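Local coordinates for protein putative alkaline phosphatase (Pseudomonas fluorescens, PDB 4F1V) that binds phosphate with high affinity in the periplasm and probably delivers it to a PstSACB-type ABC transporter for import, at residues Gly6-Thr9 with Leu10-Ala13; Ala13-Thr17 with Ser18-Thr22; Gly180-Ala183 with Gly184-Ala187. All blocks are in the same frame, centred on the assembly; numbering follows the deposited sequence. Where two conformers were deposited one is given.

Contact 1 (Gly6-Thr9 with Leu10-Ala13); sequences GGAT and LPQA. With PI (hydrogenphosphate ion), chain B.
Thr9 and Gln12 close a type I beta turn in which Gln12 N donates to Thr9 O over 3.0 Å, a nearly straight bond whose donor stands above the carbonyl plane, and the chain thereby passes from strand 5-7 into helix 12-15 with Pro11 at the N-cap position. Beyond this bond the two side chains run alongside each other in the same direction. Gln12 sets CG between its own N and carbonyl carbon (chi1 71°), and the extended chain beyond it carries OE1 back to 3.4 Å from Thr9 CB, while the other end of the amide, NE2, is held by Gln192. Pro11 meets Ala8 through CD, 3.6 Å from Ala8 CB. The turn connects the first strand and helix of a beta-alpha-beta unit, and in this Venus-flytrap protein the phosphate sits where the strand gives way to the helix. Thr9 grips one phosphate oxygen, O2, twice, through its backbone N at 2.8 Å and its OG1 at 2.7 Å; OG1 stands between the backbone N and the carbonyl carbon (chi1 71°), which brings it beside its own N-H facing the same oxygen, and it is also hydrogen-bonded to Ser191. Leu10 N donates to a second oxygen, O4, at 3.0 Å. Ala8 CB and Leu10 CB both lie 3.4 Å from that same O4, so a methyl and a methylene border an oxygen that a peptide N-H holds. Ser33, Arg142, Ser146, Gly147 and Thr148 supply further hydrogen bonds to the anion.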
ATOM      1  N   GLY A   6       0.703  13.667   0.459  1.00  4.11           N
ATOM      2  CA  GLY A   6      -0.450  13.063  -0.208  1.00  3.61           C
ATOM      3  C   GLY A   6       0.014  11.870  -1.004  1.00  3.67           C
ATOM      4  O   GLY A   6       1.190  11.522  -1.024  1.00  4.12           O
ATOM      5  N   GLY A   7      -0.962  11.219  -1.689  1.00  3.36           N
ATOM      6  CA  GLY A   7      -0.649  10.041  -2.482  1.00  3.28           C
ATOM      7  C   GLY A   7      -1.634   8.933  -2.227  1.00  3.39           C
ATOM      8  O   GLY A   7      -2.865   9.118  -2.313  1.00  3.64           O
ATOM      9  N   ALA A   8      -1.107   7.731  -1.913  1.00  3.37           N
ATOM     10  CA  ALA A   8      -1.886   6.526  -1.677  1.00  2.87           C
ATOM     11  C   ALA A   8      -3.182   6.799  -0.915  1.00  2.98           C
ATOM     12  O   ALA A   8      -3.164   7.399   0.171  1.00  3.17           O
ATOM     13  CB  ALA A   8      -1.033   5.553  -0.871  1.00  3.27           C
ATOM     14  N   THR A   9      -4.292   6.263  -1.442  1.00  2.94           N
ATOM     15  CA  THR A   9      -5.550   6.271  -0.729  1.00  2.88           C
ATOM     16  C   THR A   9      -5.698   5.111   0.266  1.00  3.45           C
ATOM     17  O   THR A   9      -6.444   5.248   1.244  1.00  3.31           O
ATOM     18  CB  THR A   9      -6.789   6.317  -1.679  1.00  3.11           C
ATOM     19  OG1 THR A   9      -6.954   5.052  -2.369  1.00  3.56           O
ATOM     20  CG2 THR A   9      -6.719   7.473  -2.627  1.00  4.38           C
ATOM     21  N   LEU A  10      -4.990   3.993   0.062  1.00  2.99           N
ATOM     22  CA  LEU A  10      -5.177   2.830   0.940  1.00  3.16           C
ATOM     23  C   LEU A  10      -5.073   3.238   2.418  1.00  3.19           C
ATOM     24  O   LEU A  10      -5.930   2.788   3.218  1.00  3.40           O
ATOM     25  CB  LEU A  10      -4.260   1.692   0.500  1.00  3.18           C
ATOM     26  CG  LEU A  10      -4.096   0.483   1.440  1.00  3.54           C
ATOM     27  CD1 LEU A  10      -3.817  -0.774   0.671  1.00  4.32           C
ATOM     28  CD2 LEU A  10      -2.986   0.728   2.489  1.00  4.18           C
ATOM     29  N   PRO A  11      -4.078   4.033   2.817  1.00  3.17           N
ATOM     30  CA  PRO A  11      -3.886   4.429   4.233  1.00  3.37           C
ATOM     31  C   PRO A  11      -4.308   5.874   4.534  1.00  3.47           C
ATOM     32  O   PRO A  11      -3.928   6.433   5.543  1.00  4.08           O
ATOM     33  CB  PRO A  11      -2.382   4.301   4.445  1.00  4.59           C
ATOM     34  CG  PRO A  11      -1.848   4.830   3.135  1.00  4.51           C
ATOM     35  CD  PRO A  11      -2.865   4.422   2.058  1.00  3.16           C
ATOM     36  N   GLN A  12      -5.092   6.494   3.645  1.00  3.50           N
ATOM     37  CA  GLN A  12      -5.328   7.939   3.864  0.50  3.73           C
ATOM     38  C   GLN A  12      -6.071   8.204   5.177  1.00  4.49           C
ATOM     39  O   GLN A  12      -5.800   9.238   5.786  1.00  5.06           O
ATOM     40  CB  GLN A  12      -6.086   8.603   2.696  0.50  3.59           C
ATOM     41  CG  GLN A  12      -7.557   8.144   2.645  0.50  3.15           C
ATOM     42  CD  GLN A  12      -8.297   8.666   1.466  0.50  4.08           C
ATOM     43  OE1 GLN A  12      -7.729   8.829   0.370  0.50  4.91           O
ATOM     44  NE2 GLN A  12      -9.559   8.992   1.661  0.50  5.50           N
ATOM     45  N   ALA A  13      -6.942   7.290   5.645  1.00  4.67           N
ATOM     46  CA  ALA A  13      -7.639   7.558   6.908  1.00  5.31           C
ATOM     47  C   ALA A  13      -6.690   7.493   8.090  1.00  5.02           C
ATOM     48  O   ALA A  13      -6.929   8.189   9.114  1.00  6.24           O
ATOM     49  CB  ALA A  13      -8.818   6.582   7.090  1.00  6.41           C
TER
HETATM   50  P    PI B1401      -3.622   3.540  -3.691  1.00  2.78           P
HETATM   51  O1   PI B1401      -2.375   3.877  -4.508  1.00  2.77           O
HETATM   52  O2   PI B1401      -4.639   4.682  -3.729  1.00  3.22           O
HETATM   53  O3   PI B1401      -4.238   2.223  -4.180  1.00  3.08           O
HETATM   54  O4   PI B1401      -3.198   3.369  -2.205  1.00  3.15           O

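Contact 2 (Ala13-Thr17 with Ser18-Thr22); sequences ALYQT and SGVLT
Val20 turns its side chain back onto Leu14 and Tyr15 of helix 12-15 and onto Thr17 just after it. Its two methyls divide the work: CG1, anti to the backbone N (chi1 165°), comes to the edge of the Tyr15 ring, 4.3 Å from CD1, and CG2 lies 3.7 Å from Thr17 CB and also meets Leu14 CD1, whose side chain crosses that of Val20 at about a right angle. Leu21 follows by bringing CG to 3.5 Å from Tyr15 O. In Thr17, OG1 lies anti to the carbonyl carbon, beside the backbone N (chi1 -67°), and so reaches back to Ala13 O at 2.9 Å. With only an alanine at Val20, the contacts to Leu14 CD1 and the Tyr15 ring edge would be lost, which is likely to open a gap there, although the Tyr15 OH is tied to Ser90. Ala328 of helix 326-331 also packs on Val20. In the backbone, Val20 N donates to Thr17 O at 3.1 Å, and one water donates to both Tyr15 O and Thr17 O while accepting from Leu21 N. Thr17 O takes two donors, so the polar backbone at this bend is satisfied by a peptide N-H and a water while the methyls of Val20 pack on the apolar side chains.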
ATOM      1  N   ALA A  13      -6.942   7.290   5.645  1.00  4.67           N
ATOM      2  CA  ALA A  13      -7.639   7.558   6.908  1.00  5.31           C
ATOM      3  C   ALA A  13      -6.690   7.493   8.090  1.00  5.02           C
ATOM      4  O   ALA A  13      -6.929   8.189   9.114  1.00  6.24           O
ATOM      5  CB  ALA A  13      -8.818   6.582   7.090  1.00  6.41           C
ATOM      6  N   LEU A  14      -5.613   6.728   8.011  1.00  4.31           N
ATOM      7  CA  LEU A  14      -4.597   6.757   9.042  1.00  4.75           C
ATOM      8  C   LEU A  14      -3.941   8.150   9.093  1.00  4.22           C
ATOM      9  O   LEU A  14      -3.877   8.779  10.161  1.00  4.86           O
ATOM     10  CB  LEU A  14      -3.555   5.652   8.783  1.00  4.34           C
ATOM     11  CG  LEU A  14      -2.298   5.761   9.611  1.00  4.84           C
ATOM     12  CD1 LEU A  14      -2.602   5.660  11.085  1.00  5.77           C
ATOM     13  CD2 LEU A  14      -1.284   4.701   9.190  1.00  5.87           C
ATOM     14  N   TYR A  15      -3.466   8.649   7.947  1.00  4.16           N
ATOM     15  CA  TYR A  15      -2.748   9.928   7.978  1.00  3.57           C
ATOM     16  C   TYR A  15      -3.681  11.088   8.248  1.00  4.36           C
ATOM     17  O   TYR A  15      -3.195  12.149   8.723  1.00  5.03           O
ATOM     18  CB  TYR A  15      -1.990  10.151   6.632  1.00  4.32           C
ATOM     19  CG  TYR A  15      -1.001   9.041   6.364  1.00  3.73           C
ATOM     20  CD1 TYR A  15      -0.140   8.522   7.357  1.00  4.78           C
ATOM     21  CD2 TYR A  15      -0.896   8.510   5.100  1.00  3.85           C
ATOM     22  CE1 TYR A  15       0.708   7.489   7.091  1.00  5.04           C
ATOM     23  CE2 TYR A  15      -0.016   7.477   4.801  1.00  3.73           C
ATOM     24  CZ  TYR A  15       0.761   6.942   5.794  1.00  3.86           C
ATOM     25  OH  TYR A  15       1.596   5.875   5.586  1.00  4.74           O
ATOM     26  N   GLN A  16      -4.997  10.895   8.118  0.50  3.77           N
ATOM     27  CA  GLN A  16      -6.000  11.852   8.505  0.50  3.99           C
ATOM     28  C   GLN A  16      -6.518  11.707   9.933  0.50  3.85           C
ATOM     29  O   GLN A  16      -7.340  12.537  10.350  0.50  5.50           O
ATOM     30  CB  GLN A  16      -7.178  11.804   7.473  0.50  5.06           C
ATOM     31  CG  GLN A  16      -6.688  12.258   6.141  0.50  4.31           C
ATOM     32  CD  GLN A  16      -7.578  11.884   4.952  0.50  5.88           C
ATOM     33  OE1 GLN A  16      -8.606  11.203   5.147  0.50  7.53           O
ATOM     34  NE2 GLN A  16      -7.260  12.300   3.730  0.50  6.50           N
ATOM     35  N   THR A  17      -6.099  10.728  10.630  0.70  4.93           N
ATOM     36  CA  THR A  17      -6.434  10.613  12.085  0.70  4.40           C
ATOM     37  C   THR A  17      -5.734  11.760  12.815  0.70  5.49           C
ATOM     38  O   THR A  17      -4.510  11.943  12.666  0.70  4.88           O
ATOM     39  CB  THR A  17      -6.039   9.248  12.583  0.70  5.15           C
ATOM     40  OG1 THR A  17      -6.833   8.220  11.985  0.70  5.82           O
ATOM     41  CG2 THR A  17      -6.215   9.110  14.085  0.70  6.24           C
ATOM     42  N   SER A  18      -6.495  12.497  13.653  1.00  6.23           N
ATOM     43  CA  SER A  18      -5.909  13.612  14.394  1.00  5.91           C
ATOM     44  C   SER A  18      -4.676  13.167  15.102  1.00  5.94           C
ATOM     45  O   SER A  18      -4.686  12.115  15.788  1.00  6.71           O
ATOM     46  CB  SER A  18      -6.960  14.149  15.370  1.00  7.14           C
ATOM     47  OG  SER A  18      -6.538  15.392  15.886  1.00  8.79           O
ATOM     48  N   GLY A  19      -3.609  13.963  15.046  1.00  6.27           N
ATOM     49  CA  GLY A  19      -2.373  13.726  15.750  1.00  7.04           C
ATOM     50  C   GLY A  19      -1.382  12.780  15.124  1.00  6.59           C
ATOM     51  O   GLY A  19      -0.256  12.713  15.582  1.00  7.38           O
ATOM     52  N   VAL A  20      -1.765  12.040  14.063  1.00  5.18           N
ATOM     53  CA  VAL A  20      -0.810  11.114  13.437  1.00  4.59           C
ATOM     54  C   VAL A  20       0.307  11.897  12.710  1.00  4.80           C
ATOM     55  O   VAL A  20       1.484  11.577  12.890  1.00  5.21           O
ATOM     56  CB  VAL A  20      -1.570  10.150  12.513  1.00  4.62           C
ATOM     57  CG1 VAL A  20      -0.644   9.400  11.539  1.00  4.78           C
ATOM     58  CG2 VAL A  20      -2.414   9.188  13.306  1.00  5.40           C
ATOM     59  N   LEU A  21      -0.066  12.884  11.897  1.00  4.41           N
ATOM     60  CA  LEU A  21       0.886  13.841  11.370  1.00  4.71           C
ATOM     61  C   LEU A  21       1.084  14.929  12.447  1.00  5.16           C
ATOM     62  O   LEU A  21       0.120  15.361  13.068  1.00  6.91           O
ATOM     63  CB  LEU A  21       0.455  14.450  10.076  1.00  5.03           C
ATOM     64  CG  LEU A  21       0.074  13.450   8.958  1.00  5.24           C
ATOM     65  CD1 LEU A  21      -0.370  14.200   7.738  1.00  6.34           C
ATOM     66  CD2 LEU A  21       1.225  12.510   8.662  1.00  5.63           C
ATOM     67  N   THR A  22       2.321  15.371  12.630  1.00  5.11           N
ATOM     68  CA  THR A  22       2.715  16.269  13.687  1.00  5.02           C
ATOM     69  C   THR A  22       2.703  17.743  13.242  1.00  5.25           C
ATOM     70  O   THR A  22       2.198  18.084  12.178  1.00  5.87           O
ATOM     71  CB  THR A  22       4.068  15.767  14.238  1.00  5.26           C
ATOM     72  OG1 THR A  22       4.974  15.586  13.170  1.00  5.44           O
ATOM     73  CG2 THR A  22       3.947  14.424  14.925  1.00  6.82           C
TER
HETATM   74  O   HOH W   1      -2.854  13.613  11.127  1.00  5.57           O

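Contact 3 (Gly180-Ala183 with Gly184-Ala187); sequences GLPA and GAVA
Pro182 O accepts the N-H of Ala185 at 3.1 Å, the one hydrogen bond that joins the two halves of this turn. It is somewhat bent, 152° at the hydrogen, and the donor lies above the carbonyl plane. Ala185 CB also lies near this carbonyl, 3.4 Å from Pro182 O, and touches two apolar neighbours: the ring carbon Pro182 CD at 4.3 Å and Leu181 CB at 4.4 Å. Both are loose van der Waals touches; the leucine makes its one with CB, the near end of its side chain. Leu181 packs further on Phe173 and on Tyr141 of strand 138-142, a tyrosine that Ala185 touches as well. Ala183 and Gly184, at the corner of the turn, are exposed. Gly184 has a positive phi of 82°, and a side chain there would run into Ala183 O. From Ala185 the chain enters strand 186-188, where Val186 pairs through its backbone with Val139 and Tyr141. Pro182 to Ala185 form a type II beta turn with glycine in its third position, a classic way of reversing the chain, here leading into an outermost strand of the four-stranded mixed sheet.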
ATOM      1  N   GLY A 180      -6.372 -10.150 -20.876  1.00  9.09           N
ATOM      2  CA  GLY A 180      -7.333  -9.102 -20.770  1.00  9.47           C
ATOM      3  C   GLY A 180      -8.150  -9.086 -19.509  1.00  7.71           C
ATOM      4  O   GLY A 180      -8.143  -9.997 -18.685  1.00  7.89           O
ATOM      5  N   LEU A 181      -8.927  -7.997 -19.386  1.00  7.63           N
ATOM      6  CA  LEU A 181      -9.876  -7.892 -18.310  1.00  7.52           C
ATOM      7  C   LEU A 181     -11.027  -8.874 -18.503  1.00  6.99           C
ATOM      8  O   LEU A 181     -11.418  -9.185 -19.646  1.00  8.64           O
ATOM      9  CB  LEU A 181     -10.456  -6.465 -18.277  1.00  6.84           C
ATOM     10  CG  LEU A 181      -9.536  -5.391 -17.700  1.00  7.27           C
ATOM     11  CD1 LEU A 181     -10.059  -4.022 -18.031  1.00  7.78           C
ATOM     12  CD2 LEU A 181      -9.407  -5.504 -16.219  1.00  9.59           C
ATOM     13  N   PRO A 182     -11.705  -9.261 -17.425  1.00  7.51           N
ATOM     14  CA  PRO A 182     -12.996  -9.979 -17.587  1.00  7.53           C
ATOM     15  C   PRO A 182     -13.982  -9.128 -18.332  1.00  7.25           C
ATOM     16  O   PRO A 182     -14.046  -7.915 -18.102  1.00  7.25           O
ATOM     17  CB  PRO A 182     -13.430 -10.270 -16.155  1.00  8.61           C
ATOM     18  CG  PRO A 182     -12.160 -10.104 -15.289  1.00  8.89           C
ATOM     19  CD  PRO A 182     -11.400  -9.025 -16.029  1.00  7.61           C
ATOM     20  N   ALA A 183     -14.794  -9.783 -19.197  1.00  7.86           N
ATOM     21  CA  ALA A 183     -15.874  -9.056 -19.817  1.00  8.28           C
ATOM     22  C   ALA A 183     -16.732  -8.377 -18.751  1.00  7.38           C
ATOM     23  O   ALA A 183     -17.016  -8.936 -17.703  1.00  8.11           O
ATOM     24  CB  ALA A 183     -16.715 -10.008 -20.682  1.00 10.91           C
ATOM     25  N   GLY A 184     -17.134  -7.131 -19.024  1.00  7.53           N
ATOM     26  CA  GLY A 184     -18.027  -6.425 -18.142  1.00  7.80           C
ATOM     27  C   GLY A 184     -17.365  -5.768 -16.957  1.00  7.23           C
ATOM     28  O   GLY A 184     -18.052  -5.184 -16.095  1.00  7.48           O
ATOM     29  N   ALA A 185     -16.035  -5.886 -16.813  1.00  5.99           N
ATOM     30  CA  ALA A 185     -15.375  -5.299 -15.645  1.00  5.32           C
ATOM     31  C   ALA A 185     -15.587  -3.759 -15.615  1.00  5.40           C
ATOM     32  O   ALA A 185     -15.679  -3.125 -16.676  1.00  7.40           O
ATOM     33  CB  ALA A 185     -13.900  -5.597 -15.662  1.00  6.48           C
ATOM     34  N   VAL A 186     -15.667  -3.225 -14.428  1.00  5.30           N
ATOM     35  CA  VAL A 186     -15.955  -1.799 -14.154  1.00  5.18           C
ATOM     36  C   VAL A 186     -14.727  -1.132 -13.536  1.00  5.03           C
ATOM     37  O   VAL A 186     -14.230  -1.592 -12.502  1.00  5.73           O
ATOM     38  CB  VAL A 186     -17.162  -1.674 -13.190  1.00  6.68           C
ATOM     39  CG1 VAL A 186     -17.391  -0.212 -12.790  1.00  7.97           C
ATOM     40  CG2 VAL A 186     -18.415  -2.251 -13.849  1.00  9.20           C
ATOM     41  N   ALA A 187     -14.236  -0.062 -14.141  1.00  5.23           N
ATOM     42  CA  ALA A 187     -13.170   0.772 -13.632  1.00  5.01           C
ATOM     43  C   ALA A 187     -13.720   1.851 -12.701  1.00  4.57           C
ATOM     44  O   ALA A 187     -14.749   2.449 -12.991  1.00  6.33           O
ATOM     45  CB  ALA A 187     -12.384   1.428 -14.732  1.00  6.38           C
TER

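Overall arrangement
From the N terminus the chain first meets contact 1, where strand 5-7 turns into helix 12-15 beside the bound phosphate. Contact 2 takes over at Ala13, which both share, and folds the chain back at the far end of the same short helix, on the way to strand 29-30; their centres are about 11 Å apart. Much later contact 3 closes its own small turn, the last step before strand 186-188 of the other sheet, about 25 Å from contact 1 between centres. All three are local; contacts 1 and 2 overlap only at Ala13, contact 3 follows in series, and none encloses or crosses another. Contacts 2 and 3 lie on opposite sides of the chain's centre, one beside helix 326-331, the other against strand 138-142.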